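Local coordinates for protein DNA-binding response regulator (Paenisporosarcina sp. TG-14, PDB 6JQS) that probably binds DNA as a LuxR-family, GerE-type transcription factor from a spore-forming bacterium, through a helix-turn-helix domain, at residues L54-R59 / I63-R68; G14-I19 / I47-Q52; Q21-D26 / K30-Q35. One frame throughout, in Å; residues are numbered along the deposited sequence.

Three contacts tie together the four helices of this small LuxR-type domain. Contact 2 is the core one: it sets helix 14-24 across helix 40-54, its centre about 4 Å from the centre of the chain, and pairs an isoleucine contact with a buried carboxylate. Contact 3 is partly buried and mainly aliphatic, with one glutamine amide laid on a leucine, joining helix 14-24 to helix 29-36. Contact 1 lies at the surface, where the turn after helix 40-54 folds against helix 59-68, and it alone has a backbone bond between its segments. Contacts 1 and 3 sit on opposite sides of the centre, yet Ile-63 of contact 1 packs on Val-24 and Leu-23 of contact 3.

Contact 1: residues L54-R59 / I63-R68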
# COMPACT_ATOMS: atom_id res chain seq x y z
N LEU A 54 -10.99 -0.94 0.40
CA LEU A 54 -11.30 0.21 -0.49
C LEU A 54 -12.37 -0.18 -1.51
O LEU A 54 -12.93 0.75 -2.12
CB LEU A 54 -10.04 0.67 -1.21
CG LEU A 54 -8.97 1.24 -0.30
CD1 LEU A 54 -7.67 1.44 -1.08
CD2 LEU A 54 -9.43 2.52 0.33
N GLY A 55 -12.61 -1.47 -1.67
CA GLY A 55 -13.56 -2.09 -2.61
C GLY A 55 -13.10 -2.06 -4.05
O GLY A 55 -13.97 -1.88 -4.94
N VAL A 56 -11.79 -2.12 -4.30
CA VAL A 56 -11.24 -1.78 -5.65
C VAL A 56 -10.81 -3.10 -6.28
O VAL A 56 -10.84 -4.13 -5.59
CB VAL A 56 -10.10 -0.74 -5.59
CG1 VAL A 56 -10.60 0.64 -5.18
CG2 VAL A 56 -8.96 -1.15 -4.67
N SER A 57 -10.48 -3.06 -7.56
CA SER A 57 -10.27 -4.25 -8.43
C SER A 57 -8.83 -4.78 -8.33
O SER A 57 -8.60 -5.93 -8.80
CB SER A 57 -10.63 -3.89 -9.83
OG SER A 57 -9.82 -2.83 -10.32
N GLY A 58 -7.89 -4.01 -7.75
CA GLY A 58 -6.45 -4.37 -7.66
C GLY A 58 -5.56 -3.23 -7.19
O GLY A 58 -6.12 -2.16 -6.78
N ARG A 59 -4.22 -3.41 -7.30
CA ARG A 59 -3.23 -2.51 -6.67
C ARG A 59 -3.27 -1.15 -7.31
O ARG A 59 -3.16 -0.17 -6.58
CB ARG A 59 -1.78 -2.94 -6.85
CG ARG A 59 -1.45 -4.23 -6.16
CD ARG A 59 0.04 -4.44 -6.14
NE ARG A 59 0.19 -5.72 -5.48
CZ ARG A 59 1.30 -6.41 -5.46
NH1 ARG A 59 2.38 -5.94 -6.05
NH2 ARG A 59 1.33 -7.57 -4.81
N ILE A 63 -3.95 2.33 -5.23
CA ILE A 63 -3.08 3.54 -5.31
C ILE A 63 -3.93 4.77 -5.68
O ILE A 63 -3.82 5.76 -4.98
CB ILE A 63 -1.88 3.32 -6.27
CG1 ILE A 63 -0.98 2.22 -5.72
CG2 ILE A 63 -1.09 4.60 -6.52
CD1 ILE A 63 -0.02 1.56 -6.70
N LEU A 64 -4.69 4.71 -6.77
CA LEU A 64 -5.43 5.88 -7.30
C LEU A 64 -6.48 6.26 -6.26
O LEU A 64 -6.67 7.49 -6.05
CB LEU A 64 -6.04 5.58 -8.68
CG LEU A 64 -5.02 5.28 -9.79
CD1 LEU A 64 -5.71 4.79 -11.03
CD2 LEU A 64 -4.16 6.50 -10.11
N GLU A 65 -7.13 5.29 -5.60
CA GLU A 65 -8.14 5.60 -4.53
C GLU A 65 -7.50 6.37 -3.37
O GLU A 65 -8.08 7.43 -2.96
CB GLU A 65 -8.86 4.35 -4.03
CG GLU A 65 -10.03 3.99 -4.91
CD GLU A 65 -11.15 5.02 -4.95
OE1 GLU A 65 -11.82 5.23 -3.89
OE2 GLU A 65 -11.36 5.60 -6.02
N LEU A 66 -6.31 5.94 -2.96
CA LEU A 66 -5.57 6.52 -1.82
C LEU A 66 -4.96 7.87 -2.23
O LEU A 66 -4.92 8.76 -1.38
CB LEU A 66 -4.52 5.54 -1.31
CG LEU A 66 -5.04 4.21 -0.74
CD1 LEU A 66 -3.88 3.27 -0.48
CD2 LEU A 66 -5.84 4.45 0.52
N LEU A 67 -4.53 8.07 -3.48
CA LEU A 67 -4.19 9.45 -4.00
C LEU A 67 -5.44 10.33 -3.97
O LEU A 67 -5.33 11.50 -3.51
CB LEU A 67 -3.60 9.40 -5.42
CG LEU A 67 -2.22 8.78 -5.55
CD1 LEU A 67 -1.95 8.35 -6.97
CD2 LEU A 67 -1.13 9.74 -5.02
N ARG A 68 -6.61 9.84 -4.39
CA ARG A 68 -7.86 10.66 -4.41
C ARG A 68 -8.27 11.04 -2.99
O ARG A 68 -8.88 12.10 -2.81
CB ARG A 68 -9.02 9.87 -5.01
CG ARG A 68 -8.99 9.79 -6.52
CD ARG A 68 -9.87 8.68 -7.03
NE ARG A 68 -9.59 8.49 -8.43
CZ ARG A 68 -9.54 7.29 -9.05
NH1 ARG A 68 -9.75 6.16 -8.41
NH2 ARG A 68 -9.24 7.23 -10.33
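Ile-63 opens the contact through its backbone: its N donates to Arg-59 O at 2.9 Å, with an N-H...O angle of 175°, a nearly straight bond of the first helical turn. Its side chain lies against the same oxygen, CG1 standing 3.3 Å from Arg-59 O, and also packs on Phe-20, Leu-23 and Val-24 of helix 14-24, CD1 on Leu-23 and CG2 on Val-24.

Glu-65 comes next. Its chain bends at chi2 (-64°), and CG runs past Val-56 in the opposite sense, Glu-65 CG lying a close 3.4 Å from Val-56 CG1. The aliphatic part of the glutamate thus lies against one methyl of the valine, while the carboxylate is taken up within its own helix: Arg-68 NH1 reaches Glu-65 OE2 at 2.9 Å on the anti side of the carboxylate, in a salt bridge.

One residue on, buried Leu-66 meets Leu-54 about at right angles. Leu-54 CD1 sits 3.8 Å from Leu-66 CG, with Leu-66 CD2 at 3.9 Å from the same Leu-54 CD1, and Phe-20, Leu-12 and Leu-72 also touch Leu-66.

The turn that brings these groups together starts at Gly-55, whose positive phi completes a Schellman motif at the end of helix 40-54, and finishes at Gly-58, the N-cap of the next helix. It joins the probable recognition helix 40-54 to the C-terminal helix 59-68 of the four-helix LuxR-type domain.

Contact 2: residues G14-I19 / I47-Q52; sequences GREREI and ISNTIQ
Ile-19 and Ile-47 meet where helix 14-24 crosses helix 40-54, in the core of the four-helix LuxR-type domain, whose probable helix-turn-helix is helices 29-36 and 40-54. The two short segments stand nearly perpendicular, their directions 97° apart and their axes 10.6 Å from each other at closest approach. Ile-19 touches with its CG2 branch, which lies 3.8 Å from Ile-47 CG1 and not much farther from CD1 of the same residue. With Ile-19 CG1 beside the backbone N (chi1 -70°), CG2 is the methyl turned to this neighbour.

Beside the isoleucines the contact becomes polar. Glu-16 extends beyond CG and slides past Thr-50 in the opposite sense, bringing Glu-16 OE2 to 3.4 Å from Thr-50 OG1. Asn-49 lies at the outer margin, where Asn-49 ND2 is 3.7 Å from Glu-16 OE2 and the amide plane is turned 38° from the carboxylate. Both are polar neighbours, too long or unsuitably placed to count as hydrogen bonds.

A second shell holds both polar ends. His-46 O is hydrogen-bonded to Thr-50 OG1, tying that side chain to its own helix, and the His-46 side chain also packs on Glu-16 and Ile-19. Ile-32, Leu-36 and Val-43 cover more of Ile-19, whereas Leu-23 and Thr-29 lie against Ile-47. The buried carboxylate itself is secured just ahead of its helix, where Glu-16 OE1 is hydrogen-bonded to the backbone N of Thr-13.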
# COMPACT_ATOMS: atom_id res chain seq x y z
N GLY A 14 -0.54 3.31 9.61
CA GLY A 14 0.78 3.83 9.22
C GLY A 14 1.53 2.82 8.36
O GLY A 14 2.18 3.22 7.38
N ARG A 15 1.47 1.53 8.71
CA ARG A 15 2.23 0.50 7.97
C ARG A 15 1.66 0.39 6.55
O ARG A 15 2.47 0.41 5.66
CB ARG A 15 2.21 -0.84 8.70
CG ARG A 15 2.90 -1.93 7.90
CD ARG A 15 3.50 -2.99 8.80
NE ARG A 15 4.78 -2.58 9.37
CZ ARG A 15 5.38 -3.24 10.37
NH1 ARG A 15 6.54 -2.82 10.85
NH2 ARG A 15 4.79 -4.30 10.91
N GLU A 16 0.33 0.23 6.40
CA GLU A 16 -0.40 0.11 5.11
C GLU A 16 -0.08 1.35 4.26
O GLU A 16 0.25 1.19 3.11
CB GLU A 16 -1.91 -0.01 5.34
CG GLU A 16 -2.44 -1.40 5.74
CD GLU A 16 -3.91 -1.41 6.18
OE1 GLU A 16 -4.31 -0.37 6.74
OE2 GLU A 16 -4.70 -2.40 5.88
N ARG A 17 -0.14 2.56 4.83
CA ARG A 17 0.20 3.80 4.07
C ARG A 17 1.66 3.76 3.62
O ARG A 17 1.93 4.08 2.47
CB ARG A 17 -0.04 5.07 4.92
CG ARG A 17 0.28 6.36 4.16
CD ARG A 17 0.17 7.65 4.98
NE ARG A 17 -1.15 7.77 5.57
CZ ARG A 17 -1.49 7.34 6.79
NH1 ARG A 17 -0.59 6.76 7.57
NH2 ARG A 17 -2.72 7.48 7.23
N GLU A 18 2.58 3.30 4.45
CA GLU A 18 4.01 3.24 4.04
C GLU A 18 4.18 2.21 2.93
O GLU A 18 5.05 2.41 2.08
CB GLU A 18 4.98 2.76 5.12
CG GLU A 18 5.18 3.69 6.30
CD GLU A 18 5.98 2.95 7.38
OE1 GLU A 18 5.38 2.55 8.40
OE2 GLU A 18 7.19 2.74 7.16
N ILE A 19 3.51 1.06 3.00
CA ILE A 19 3.61 0.07 1.90
C ILE A 19 3.15 0.69 0.56
O ILE A 19 3.84 0.46 -0.48
CB ILE A 19 2.83 -1.21 2.23
CG1 ILE A 19 3.52 -1.99 3.35
CG2 ILE A 19 2.65 -2.03 0.95
CD1 ILE A 19 2.62 -3.05 4.02
N ILE A 47 -1.54 -5.45 1.39
CA ILE A 47 -2.00 -4.97 0.08
C ILE A 47 -3.37 -5.60 -0.17
O ILE A 47 -4.32 -4.86 -0.54
CB ILE A 47 -0.95 -5.28 -1.00
CG1 ILE A 47 0.31 -4.43 -0.83
CG2 ILE A 47 -1.57 -5.14 -2.38
CD1 ILE A 47 1.50 -4.90 -1.64
N SER A 48 -3.50 -6.93 0.00
CA SER A 48 -4.81 -7.60 -0.26
C SER A 48 -5.88 -7.02 0.63
O SER A 48 -7.03 -6.79 0.13
CB SER A 48 -4.78 -9.07 -0.12
OG SER A 48 -3.82 -9.59 -1.01
N ASN A 49 -5.54 -6.82 1.90
CA ASN A 49 -6.50 -6.29 2.88
C ASN A 49 -6.95 -4.89 2.46
O ASN A 49 -8.14 -4.58 2.62
CB ASN A 49 -5.84 -6.30 4.26
CG ASN A 49 -6.84 -6.27 5.39
OD1 ASN A 49 -7.89 -6.88 5.28
ND2 ASN A 49 -6.49 -5.59 6.47
N THR A 50 -6.03 -4.03 2.00
CA THR A 50 -6.38 -2.61 1.64
C THR A 50 -7.28 -2.64 0.40
O THR A 50 -8.27 -1.91 0.31
CB THR A 50 -5.11 -1.78 1.41
OG1 THR A 50 -4.33 -1.94 2.58
CG2 THR A 50 -5.37 -0.30 1.20
N ILE A 51 -6.93 -3.48 -0.58
CA ILE A 51 -7.72 -3.64 -1.83
C ILE A 51 -9.16 -3.94 -1.44
O ILE A 51 -10.10 -3.34 -2.06
CB ILE A 51 -7.11 -4.73 -2.75
CG1 ILE A 51 -5.85 -4.21 -3.43
CG2 ILE A 51 -8.13 -5.24 -3.75
CD1 ILE A 51 -4.95 -5.34 -3.95
N GLN A 52 -9.36 -4.84 -0.48
CA GLN A 52 -10.71 -5.28 -0.06
C GLN A 52 -11.38 -4.14 0.72
O GLN A 52 -12.53 -3.85 0.43
CB GLN A 52 -10.63 -6.57 0.76
CG GLN A 52 -10.24 -7.78 -0.09
CD GLN A 52 -11.19 -8.12 -1.22
OE1 GLN A 52 -10.92 -7.87 -2.41
NE2 GLN A 52 -12.31 -8.72 -0.85

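Contact 3: residues Q21-D26 / K30-Q35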
# COMPACT_ATOMS: atom_id res chain seq x y z
N GLN A 21 2.85 3.92 -0.27
CA GLN A 21 3.79 5.01 -0.70
C GLN A 21 5.01 4.41 -1.41
O GLN A 21 5.48 5.00 -2.37
CB GLN A 21 4.21 5.89 0.49
CG GLN A 21 4.90 7.18 0.03
CD GLN A 21 4.00 8.04 -0.84
OE1 GLN A 21 3.09 8.71 -0.37
NE2 GLN A 21 4.15 7.92 -2.14
N LEU A 22 5.49 3.24 -1.01
CA LEU A 22 6.60 2.57 -1.72
C LEU A 22 6.16 1.95 -3.04
O LEU A 22 7.01 1.94 -3.96
CB LEU A 22 7.31 1.55 -0.81
CG LEU A 22 7.89 2.13 0.48
CD1 LEU A 22 8.69 1.07 1.25
CD2 LEU A 22 8.79 3.33 0.22
N LEU A 23 4.95 1.36 -3.16
CA LEU A 23 4.45 0.93 -4.48
C LEU A 23 4.41 2.15 -5.42
O LEU A 23 4.81 2.07 -6.54
CB LEU A 23 3.07 0.31 -4.32
CG LEU A 23 3.05 -1.06 -3.64
CD1 LEU A 23 1.61 -1.44 -3.32
CD2 LEU A 23 3.71 -2.09 -4.52
N VAL A 24 3.92 3.29 -4.96
CA VAL A 24 3.95 4.48 -5.87
C VAL A 24 5.37 4.63 -6.44
O VAL A 24 5.52 4.99 -7.66
CB VAL A 24 3.47 5.71 -5.09
CG1 VAL A 24 3.83 6.97 -5.82
CG2 VAL A 24 1.99 5.60 -4.85
N ARG A 25 6.41 4.39 -5.62
CA ARG A 25 7.83 4.59 -6.01
C ARG A 25 8.40 3.37 -6.73
O ARG A 25 9.61 3.30 -6.88
CB ARG A 25 8.66 4.92 -4.77
CG ARG A 25 8.28 6.25 -4.16
CD ARG A 25 9.14 6.65 -3.01
NE ARG A 25 8.40 7.74 -2.38
CZ ARG A 25 8.30 7.96 -1.08
NH1 ARG A 25 8.90 7.16 -0.22
NH2 ARG A 25 7.56 8.97 -0.65
N ASP A 26 7.57 2.46 -7.20
CA ASP A 26 7.93 1.33 -8.09
C ASP A 26 8.79 0.31 -7.34
O ASP A 26 9.50 -0.44 -8.02
CB ASP A 26 8.55 1.81 -9.42
CG ASP A 26 8.52 0.78 -10.56
OD1 ASP A 26 7.61 -0.12 -10.57
OD2 ASP A 26 9.42 0.85 -11.42
N LYS A 30 9.18 -7.38 -2.42
CA LYS A 30 10.45 -7.89 -1.86
C LYS A 30 11.30 -6.73 -1.36
O LYS A 30 11.65 -6.76 -0.19
CB LYS A 30 11.21 -8.75 -2.87
CG LYS A 30 12.58 -9.20 -2.39
CD LYS A 30 12.88 -10.65 -2.76
CE LYS A 30 14.08 -11.19 -2.01
NZ LYS A 30 15.33 -10.52 -2.43
N ASP A 31 11.51 -5.68 -2.17
CA ASP A 31 12.17 -4.41 -1.73
C ASP A 31 11.45 -3.84 -0.51
O ASP A 31 12.13 -3.35 0.43
CB ASP A 31 12.22 -3.37 -2.86
CG ASP A 31 12.92 -3.81 -4.14
OD1 ASP A 31 13.79 -4.72 -4.05
OD2 ASP A 31 12.60 -3.23 -5.22
N ILE A 32 10.11 -3.79 -0.52
CA ILE A 32 9.31 -3.14 0.56
C ILE A 32 9.55 -3.90 1.89
O ILE A 32 9.64 -3.27 2.99
CB ILE A 32 7.82 -3.09 0.17
CG1 ILE A 32 7.57 -2.22 -1.08
CG2 ILE A 32 6.96 -2.62 1.34
CD1 ILE A 32 6.12 -2.00 -1.43
N SER A 33 9.58 -5.22 1.81
CA SER A 33 9.66 -6.09 3.02
C SER A 33 11.04 -5.87 3.67
O SER A 33 11.08 -5.65 4.89
CB SER A 33 9.40 -7.51 2.65
OG SER A 33 10.39 -7.99 1.79
N ILE A 34 12.09 -5.83 2.85
CA ILE A 34 13.48 -5.47 3.28
C ILE A 34 13.45 -4.09 3.96
O ILE A 34 13.75 -4.02 5.16
CB ILE A 34 14.46 -5.55 2.10
CG1 ILE A 34 14.64 -7.01 1.66
CG2 ILE A 34 15.79 -4.89 2.43
CD1 ILE A 34 15.47 -7.20 0.41
N GLN A 35 13.02 -3.03 3.27
CA GLN A 35 13.05 -1.66 3.84
C GLN A 35 12.26 -1.57 5.15
O GLN A 35 12.73 -0.87 6.05
CB GLN A 35 12.49 -0.62 2.87
CG GLN A 35 12.74 0.79 3.38
CD GLN A 35 12.50 1.83 2.31
OE1 GLN A 35 12.74 1.60 1.13
NE2 GLN A 35 11.98 2.97 2.73
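Leu-22 and Ile-32 bury the most surface here, and they slide past each other in opposite directions. Leu-22 CB lies 3.8 Å from Ile-32 CG1 and equally close to the CD1 that ends the same branch. Because CG1 is anti to the carbonyl carbon of Ile-32 (chi1 -64°), that branch points at helix 14-24; farther along it, Ile-32 CD1 comes 3.9 Å from Leu-23 CG, the two side chains crossing roughly at a right angle.

Gln-35 is the third partner. Its extended chain lays the flat face of the amide over Leu-22 CD1, with Gln-35 CD, OE1 and NE2 all 4.0 to 4.1 Å from that methyl, a van der Waals contact. Tyr-27, in the connecting turn, touches Leu-22, Ile-32 and Gln-35 alike. The turn begins with a Schellman motif in which Asp-26, at positive phi, ends helix 14-24.

Helix 14-24 packs here on helix 29-36, the first helix of the probable helix-turn-helix. Val-43 of helix 40-54 also touches Ile-32, and Ile-47 and Ile-63 meet Leu-23, which places this pair against the rest of the domain. With close contacts made of aliphatic carbons and one amide, the fit rests on shape and burial, not on directional bonds.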